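Local coordinates for protein N-acetylgalactosaminyltransferase 7 (Homo sapiens, PDB 6IWR) that is a glycosyltransferase that joins a GT-A fold to a ricin-type beta-trefoil lectin domain, at residues G84-L98 with V118-N130. Numbering follows the deposited sequence.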
ATOM      1  N   GLY A  84      -1.402  36.854  -8.422  1.00 29.72           N
ATOM      2  CA  GLY A  84      -2.269  36.613  -9.559  1.00 27.68           C
ATOM      3  C   GLY A  84      -3.712  36.961  -9.250  1.00 35.34           C
ATOM      4  O   GLY A  84      -4.448  37.448 -10.119  1.00 33.40           O
ATOM      5  N   VAL A  85      -4.140  36.707  -8.006  1.00 33.19           N
ATOM      6  CA  VAL A  85      -5.443  37.114  -7.509  1.00 32.43           C
ATOM      7  C   VAL A  85      -5.271  37.583  -6.073  1.00 34.71           C
ATOM      8  O   VAL A  85      -4.836  36.811  -5.213  1.00 38.03           O
ATOM      9  CB  VAL A  85      -6.460  35.960  -7.616  1.00 37.68           C
ATOM     10  CG1 VAL A  85      -7.851  36.374  -7.119  1.00 32.56           C
ATOM     11  CG2 VAL A  85      -6.527  35.457  -9.048  1.00 29.41           C
ATOM     12  N   VAL A  86      -5.574  38.858  -5.832  1.00 30.85           N
ATOM     13  CA  VAL A  86      -5.635  39.459  -4.490  1.00 37.12           C
ATOM     14  C   VAL A  86      -6.788  38.813  -3.718  1.00 37.64           C
ATOM     15  O   VAL A  86      -7.951  38.972  -4.084  1.00 46.29           O
ATOM     16  CB  VAL A  86      -5.803  40.983  -4.564  1.00 36.97           C
ATOM     17  CG1 VAL A  86      -5.247  41.634  -3.248  1.00 33.43           C
ATOM     18  CG2 VAL A  86      -5.040  41.552  -5.822  1.00 33.03           C
ATOM     19  N   GLY A  87      -6.482  38.098  -2.651  1.00 38.87           N
ATOM     20  CA  GLY A  87      -5.129  37.771  -2.329  1.00 39.51           C
ATOM     21  C   GLY A  87      -5.190  36.274  -2.162  1.00 49.92           C
ATOM     22  O   GLY A  87      -4.160  35.612  -1.994  1.00 73.63           O
ATOM     23  N   GLY A  88      -6.395  35.714  -2.186  1.00 33.05           N
ATOM     24  CA  GLY A  88      -6.518  34.273  -2.175  1.00 51.69           C
ATOM     25  C   GLY A  88      -6.736  33.749  -3.578  1.00 43.70           C
ATOM     26  O   GLY A  88      -6.812  34.541  -4.521  1.00 48.54           O
ATOM     27  N   PRO A  89      -6.772  32.409  -3.770  1.00 33.10           N
ATOM     28  CA  PRO A  89      -6.208  31.310  -2.983  1.00 34.06           C
ATOM     29  C   PRO A  89      -4.986  30.688  -3.652  1.00 37.11           C
ATOM     30  O   PRO A  89      -4.871  30.718  -4.871  1.00 39.45           O
ATOM     31  CB  PRO A  89      -7.342  30.299  -2.962  1.00 35.38           C
ATOM     32  CG  PRO A  89      -7.900  30.399  -4.321  1.00 38.25           C
ATOM     33  CD  PRO A  89      -7.821  31.893  -4.675  1.00 35.15           C
ATOM     34  N   GLY A  90      -4.088  30.095  -2.881  1.00 29.77           N
ATOM     35  CA  GLY A  90      -2.866  29.591  -3.461  1.00 32.29           C
ATOM     36  C   GLY A  90      -1.681  30.523  -3.332  1.00 35.91           C
ATOM     37  O   GLY A  90      -0.532  30.080  -3.510  1.00 34.54           O
ATOM     38  N   GLU A  91      -1.930  31.774  -3.008  1.00 26.79           N
ATOM     39  CA  GLU A  91      -0.877  32.747  -2.883  1.00 33.94           C
ATOM     40  C   GLU A  91      -0.673  33.044  -1.413  1.00 44.34           C
ATOM     41  O   GLU A  91      -1.612  33.028  -0.640  1.00 51.74           O
ATOM     42  CB  GLU A  91      -1.242  34.032  -3.631  1.00 38.27           C
ATOM     43  CG  GLU A  91      -2.480  33.980  -4.513  1.00 33.69           C
ATOM     44  CD  GLU A  91      -2.231  34.480  -5.919  1.00 33.22           C
ATOM     45  OE1 GLU A  91      -3.074  34.269  -6.792  1.00 33.58           O
ATOM     46  OE2 GLU A  91      -1.190  35.076  -6.159  1.00 29.64           O
ATOM     47  N   LYS A  92       0.545  33.333  -1.001  1.00 43.90           N
ATOM     48  CA  LYS A  92       1.736  33.206  -1.791  1.00 33.17           C
ATOM     49  C   LYS A  92       2.181  31.793  -1.581  1.00 42.84           C
ATOM     50  O   LYS A  92       3.130  31.522  -0.868  1.00 32.53           O
ATOM     51  CB  LYS A  92       2.804  34.171  -1.286  1.00 41.41           C
ATOM     52  CG  LYS A  92       2.533  34.869   0.044  1.00 35.63           C
ATOM     53  CD  LYS A  92       1.323  35.771  -0.054  1.00 36.99           C
ATOM     54  CE  LYS A  92       1.715  37.230  -0.071  1.00 42.34           C
ATOM     55  NZ  LYS A  92       0.888  38.033   0.865  1.00 43.38           N
ATOM     56  N   ALA A  93       1.479  30.876  -2.208  1.00 41.94           N
ATOM     57  CA  ALA A  93       1.593  29.477  -1.878  1.00 33.68           C
ATOM     58  C   ALA A  93       1.157  29.155  -0.455  1.00 38.44           C
ATOM     59  O   ALA A  93       1.714  28.273   0.159  1.00 37.47           O
ATOM     60  CB  ALA A  93       3.000  28.990  -2.124  1.00 29.76           C
ATOM     61  N   LYS A  94       0.147  29.851   0.062  1.00 35.98           N
ATOM     62  CA  LYS A  94      -0.517  29.373   1.248  1.00 37.81           C
ATOM     63  C   LYS A  94      -1.175  28.069   0.895  1.00 36.86           C
ATOM     64  O   LYS A  94      -1.678  27.942  -0.194  1.00 36.93           O
ATOM     65  CB  LYS A  94      -1.581  30.374   1.675  1.00 41.38           C
ATOM     66  CG  LYS A  94      -1.351  31.002   3.028  1.00 44.15           C
ATOM     67  CD  LYS A  94      -2.590  30.884   3.895  1.00 52.56           C
ATOM     68  CE  LYS A  94      -3.813  31.449   3.201  1.00 51.27           C
ATOM     69  NZ  LYS A  94      -4.902  31.785   4.153  1.00 41.85           N
ATOM     70  N   PRO A  95      -1.191  27.099   1.799  1.00 35.00           N
ATOM     71  CA  PRO A  95      -1.880  25.844   1.480  1.00 30.69           C
ATOM     72  C   PRO A  95      -3.370  26.090   1.292  1.00 32.55           C
ATOM     73  O   PRO A  95      -3.975  26.922   1.969  1.00 36.19           O
ATOM     74  CB  PRO A  95      -1.584  24.934   2.685  1.00 33.07           C
ATOM     75  CG  PRO A  95      -0.962  25.771   3.713  1.00 30.62           C
ATOM     76  CD  PRO A  95      -0.442  27.012   3.069  1.00 30.30           C
ATOM     77  N   LEU A  96      -3.943  25.379   0.338  1.00 30.77           N
ATOM     78  CA  LEU A  96      -5.340  25.502  -0.044  1.00 27.50           C
ATOM     79  C   LEU A  96      -6.077  24.244   0.407  1.00 31.91           C
ATOM     80  O   LEU A  96      -6.042  23.214  -0.278  1.00 28.63           O
ATOM     81  CB  LEU A  96      -5.459  25.680  -1.547  1.00 31.87           C
ATOM     82  CG  LEU A  96      -6.664  26.455  -2.066  1.00 31.61           C
ATOM     83  CD1 LEU A  96      -6.950  26.028  -3.500  1.00 29.59           C
ATOM     84  CD2 LEU A  96      -7.882  26.285  -1.186  1.00 25.91           C
ATOM     85  N   VAL A  97      -6.773  24.352   1.533  1.00 30.42           N
ATOM     86  CA  VAL A  97      -7.455  23.239   2.167  1.00 25.90           C
ATOM     87  C   VAL A  97      -8.932  23.341   1.796  1.00 30.33           C
ATOM     88  O   VAL A  97      -9.556  24.380   2.016  1.00 41.64           O
ATOM     89  CB  VAL A  97      -7.221  23.262   3.689  1.00 24.26           C
ATOM     90  CG1 VAL A  97      -7.876  22.083   4.381  1.00 19.88           C
ATOM     91  CG2 VAL A  97      -5.727  23.260   3.980  1.00 22.57           C
ATOM     92  N   LEU A  98      -9.497  22.276   1.216  1.00 32.17           N
ATOM     93  CA  LEU A  98     -10.850  22.230   0.654  1.00 31.73           C
ATOM     94  C   LEU A  98     -11.759  21.254   1.406  1.00 33.76           C
ATOM     95  O   LEU A  98     -11.421  20.770   2.487  1.00 38.44           O
ATOM     96  CB  LEU A  98     -10.769  21.838  -0.823  1.00 31.48           C
ATOM     97  CG  LEU A  98     -10.163  22.827  -1.816  1.00 35.72           C
ATOM     98  CD1 LEU A  98     -10.387  22.346  -3.247  1.00 30.75           C
ATOM     99  CD2 LEU A  98     -10.740  24.220  -1.616  1.00 32.13           C
ATOM    100  N   VAL A 118      -8.995  19.844  -8.627  1.00 29.35           N
ATOM    101  CA  VAL A 118      -9.987  20.838  -8.242  1.00 26.16           C
ATOM    102  C   VAL A 118      -9.306  21.964  -7.478  1.00 29.10           C
ATOM    103  O   VAL A 118      -9.565  23.148  -7.730  1.00 31.22           O
ATOM    104  CB  VAL A 118     -11.152  20.205  -7.452  1.00 29.21           C
ATOM    105  CG1 VAL A 118     -11.202  18.698  -7.647  1.00 30.42           C
ATOM    106  CG2 VAL A 118     -11.116  20.582  -5.974  1.00 31.45           C
ATOM    107  N   ALA A 119      -8.367  21.619  -6.593  1.00 30.16           N
ATOM    108  CA  ALA A 119      -7.568  22.637  -5.920  1.00 25.97           C
ATOM    109  C   ALA A 119      -6.736  23.431  -6.923  1.00 31.81           C
ATOM    110  O   ALA A 119      -6.835  24.667  -6.979  1.00 29.30           O
ATOM    111  CB  ALA A 119      -6.685  21.999  -4.854  1.00 23.83           C
ATOM    112  N   SER A 120      -5.931  22.743  -7.752  1.00 30.56           N
ATOM    113  CA  SER A 120      -5.101  23.468  -8.714  1.00 27.47           C
ATOM    114  C   SER A 120      -5.932  24.414  -9.572  1.00 32.37           C
ATOM    115  O   SER A 120      -5.496  25.536  -9.880  1.00 33.82           O
ATOM    116  CB  SER A 120      -4.334  22.517  -9.626  1.00 23.97           C
ATOM    117  OG  SER A 120      -3.833  23.261 -10.722  1.00 22.52           O
ATOM    118  N   ASP A 121      -7.127  23.978  -9.981  1.00 29.44           N
ATOM    119  CA  ASP A 121      -7.934  24.789 -10.883  1.00 29.70           C
ATOM    120  C   ASP A 121      -8.411  26.095 -10.251  1.00 27.57           C
ATOM    121  O   ASP A 121      -8.797  27.003 -10.988  1.00 37.40           O
ATOM    122  CB  ASP A 121      -9.142  23.992 -11.391  1.00 26.56           C
ATOM    123  CG  ASP A 121      -8.777  23.018 -12.485  1.00 31.76           C
ATOM    124  OD1 ASP A 121      -7.573  22.930 -12.827  1.00 34.58           O
ATOM    125  OD2 ASP A 121      -9.697  22.340 -13.006  1.00 33.47           O
ATOM    126  N   MET A 122      -8.411  26.235  -8.922  1.00 29.56           N
ATOM    127  CA  MET A 122      -8.826  27.505  -8.330  1.00 26.96           C
ATOM    128  C   MET A 122      -7.663  28.409  -7.946  1.00 29.80           C
ATOM    129  O   MET A 122      -7.898  29.548  -7.522  1.00 32.51           O
ATOM    130  CB  MET A 122      -9.734  27.289  -7.113  1.00 29.13           C
ATOM    131  CG  MET A 122      -9.672  25.964  -6.442  1.00 35.99           C
ATOM    132  SD  MET A 122     -10.913  25.917  -5.123  1.00 40.30           S
ATOM    133  CE  MET A 122     -12.267  25.071  -5.928  1.00 40.93           C
ATOM    134  N   ILE A 123      -6.414  27.932  -8.096  1.00 27.78           N
ATOM    135  CA  ILE A 123      -5.217  28.733  -7.884  1.00 24.50           C
ATOM    136  C   ILE A 123      -4.867  29.398  -9.206  1.00 22.90           C
ATOM    137  O   ILE A 123      -4.956  28.777 -10.267  1.00 27.51           O
ATOM    138  CB  ILE A 123      -4.066  27.858  -7.352  1.00 31.11           C
ATOM    139  CG1 ILE A 123      -4.528  27.068  -6.108  1.00 31.74           C
ATOM    140  CG2 ILE A 123      -2.801  28.694  -7.089  1.00 27.00           C
ATOM    141  CD1 ILE A 123      -3.490  26.104  -5.503  1.00 22.13           C
ATOM    142  N   SER A 124      -4.526  30.678  -9.163  1.00 22.46           N
ATOM    143  CA  SER A 124      -4.187  31.399 -10.388  1.00 26.95           C
ATOM    144  C   SER A 124      -3.028  30.731 -11.129  1.00 27.31           C
ATOM    145  O   SER A 124      -2.116  30.168 -10.518  1.00 26.47           O
ATOM    146  CB  SER A 124      -3.816  32.858 -10.071  1.00 24.50           C
ATOM    147  OG  SER A 124      -3.278  33.509 -11.213  1.00 27.77           O
ATOM    148  N   LEU A 125      -3.058  30.807 -12.461  1.00 28.34           N
ATOM    149  CA  LEU A 125      -1.874  30.427 -13.222  1.00 27.11           C
ATOM    150  C   LEU A 125      -0.703  31.378 -12.985  1.00 30.44           C
ATOM    151  O   LEU A 125       0.449  30.981 -13.210  1.00 35.51           O
ATOM    152  CB  LEU A 125      -2.189  30.375 -14.708  1.00 24.69           C
ATOM    153  CG  LEU A 125      -3.317  29.418 -15.074  1.00 22.73           C
ATOM    154  CD1 LEU A 125      -3.661  29.573 -16.557  1.00 23.63           C
ATOM    155  CD2 LEU A 125      -2.930  28.002 -14.721  1.00 23.72           C
ATOM    156  N   ASP A 126      -0.971  32.606 -12.518  1.00 23.21           N
ATOM    157  CA  ASP A 126       0.044  33.632 -12.293  1.00 28.24           C
ATOM    158  C   ASP A 126       0.297  33.883 -10.808  1.00 26.68           C
ATOM    159  O   ASP A 126       0.752  34.954 -10.412  1.00 28.61           O
ATOM    160  CB  ASP A 126      -0.367  34.931 -12.984  1.00 25.12           C
ATOM    161  CG  ASP A 126      -0.543  34.758 -14.476  1.00 34.83           C
ATOM    162  OD1 ASP A 126       0.384  34.239 -15.147  1.00 31.94           O
ATOM    163  OD2 ASP A 126      -1.629  35.123 -14.983  1.00 40.55           O
ATOM    164  N   ARG A 127       0.015  32.899  -9.977  1.00 27.03           N
ATOM    165  CA  ARG A 127       0.110  33.106  -8.547  1.00 27.27           C
ATOM    166  C   ARG A 127       1.535  33.434  -8.145  1.00 25.36           C
ATOM    167  O   ARG A 127       2.495  33.034  -8.804  1.00 29.96           O
ATOM    168  CB  ARG A 127      -0.362  31.867  -7.792  1.00 28.35           C
ATOM    169  CG  ARG A 127       0.610  30.690  -7.861  1.00 30.06           C
ATOM    170  CD  ARG A 127       0.308  29.825  -6.717  1.00 29.13           C
ATOM    171  NE  ARG A 127       1.113  28.625  -6.652  1.00 31.38           N
ATOM    172  CZ  ARG A 127       0.901  27.664  -5.753  1.00 34.09           C
ATOM    173  NH1 ARG A 127       1.673  26.586  -5.732  1.00 30.59           N
ATOM    174  NH2 ARG A 127      -0.094  27.784  -4.885  1.00 30.52           N
ATOM    175  N   SER A 128       1.658  34.171  -7.047  1.00 31.54           N
ATOM    176  CA  SER A 128       2.942  34.396  -6.410  1.00 31.91           C
ATOM    177  C   SER A 128       3.301  33.146  -5.622  1.00 35.65           C
ATOM    178  O   SER A 128       2.457  32.262  -5.471  1.00 35.06           O
ATOM    179  CB  SER A 128       2.872  35.617  -5.508  1.00 29.57           C
ATOM    180  OG  SER A 128       1.803  35.474  -4.585  1.00 36.20           O
ATOM    181  N   VAL A 129       4.524  33.062  -5.102  1.00 35.36           N
ATOM    182  CA  VAL A 129       4.985  31.841  -4.453  1.00 37.92           C
ATOM    183  C   VAL A 129       5.901  32.212  -3.293  1.00 34.63           C
ATOM    184  O   VAL A 129       6.445  33.314  -3.238  1.00 38.09           O
ATOM    185  CB  VAL A 129       5.667  30.924  -5.499  1.00 32.37           C
ATOM    186  CG1 VAL A 129       6.967  30.402  -4.982  1.00 38.18           C
ATOM    187  CG2 VAL A 129       4.729  29.795  -5.884  1.00 28.30           C
ATOM    188  N   ASN A 130       6.036  31.300  -2.336  1.00 33.96           N
ATOM    189  CA  ASN A 130       6.983  31.517  -1.257  1.00 29.84           C
ATOM    190  C   ASN A 130       8.418  31.438  -1.788  1.00 28.79           C
ATOM    191  O   ASN A 130       8.698  30.828  -2.821  1.00 33.89           O
ATOM    192  CB  ASN A 130       6.749  30.504  -0.133  1.00 28.40           C
ATOM    193  CG  ASN A 130       6.860  29.048  -0.604  1.00 30.44           C
ATOM    194  OD1 ASN A 130       6.326  28.155   0.013  1.00 33.02           O
ATOM    195  ND2 ASN A 130       7.556  28.816  -1.713  1.00 44.48           N
TER
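The N-terminal loop 84-98 packs against helix 117-122 and the turn after it, at the periphery of the GT-A region, with Glu91 reaching over to Ser128. Ser128 N donates to Glu91 OE2 at 3.1 Å, nearly straight (164°) but from above the carboxylate plane. Gly84 N meets the same oxygen from the opposite face, at 2.9 Å. Val85 N bonds to Glu91 OE1, so both carboxylate oxygens are held by backbone N-H groups. The CB and CA of Arg127 lie against this carboxylate. The extended Arg127 chain carries its guanidinium away toward Gly90 and Ala93, and to a salt bridge with Glu245. Ser124 OG accepts from Asp126 N at 2.8 Å, forming an ST turn within a type I turn. Gly84 CA sits against this hydroxyl.

Further along, the packing is apolar. A chi1 of -152° turns Leu96 CD1 onto Ile123 CG1, 3.7 Å away. The Leu98 and Met122 side chains reach tip to tip, Leu98 CD2 3.9 Å from Met122 SD. Helix 103-113 adds Ile106 beside Leu98 and Val118. The buried Glu91 carboxylate accepts from N-H groups of both segments where the loop packs on helix and turn at the GT-A domain edge.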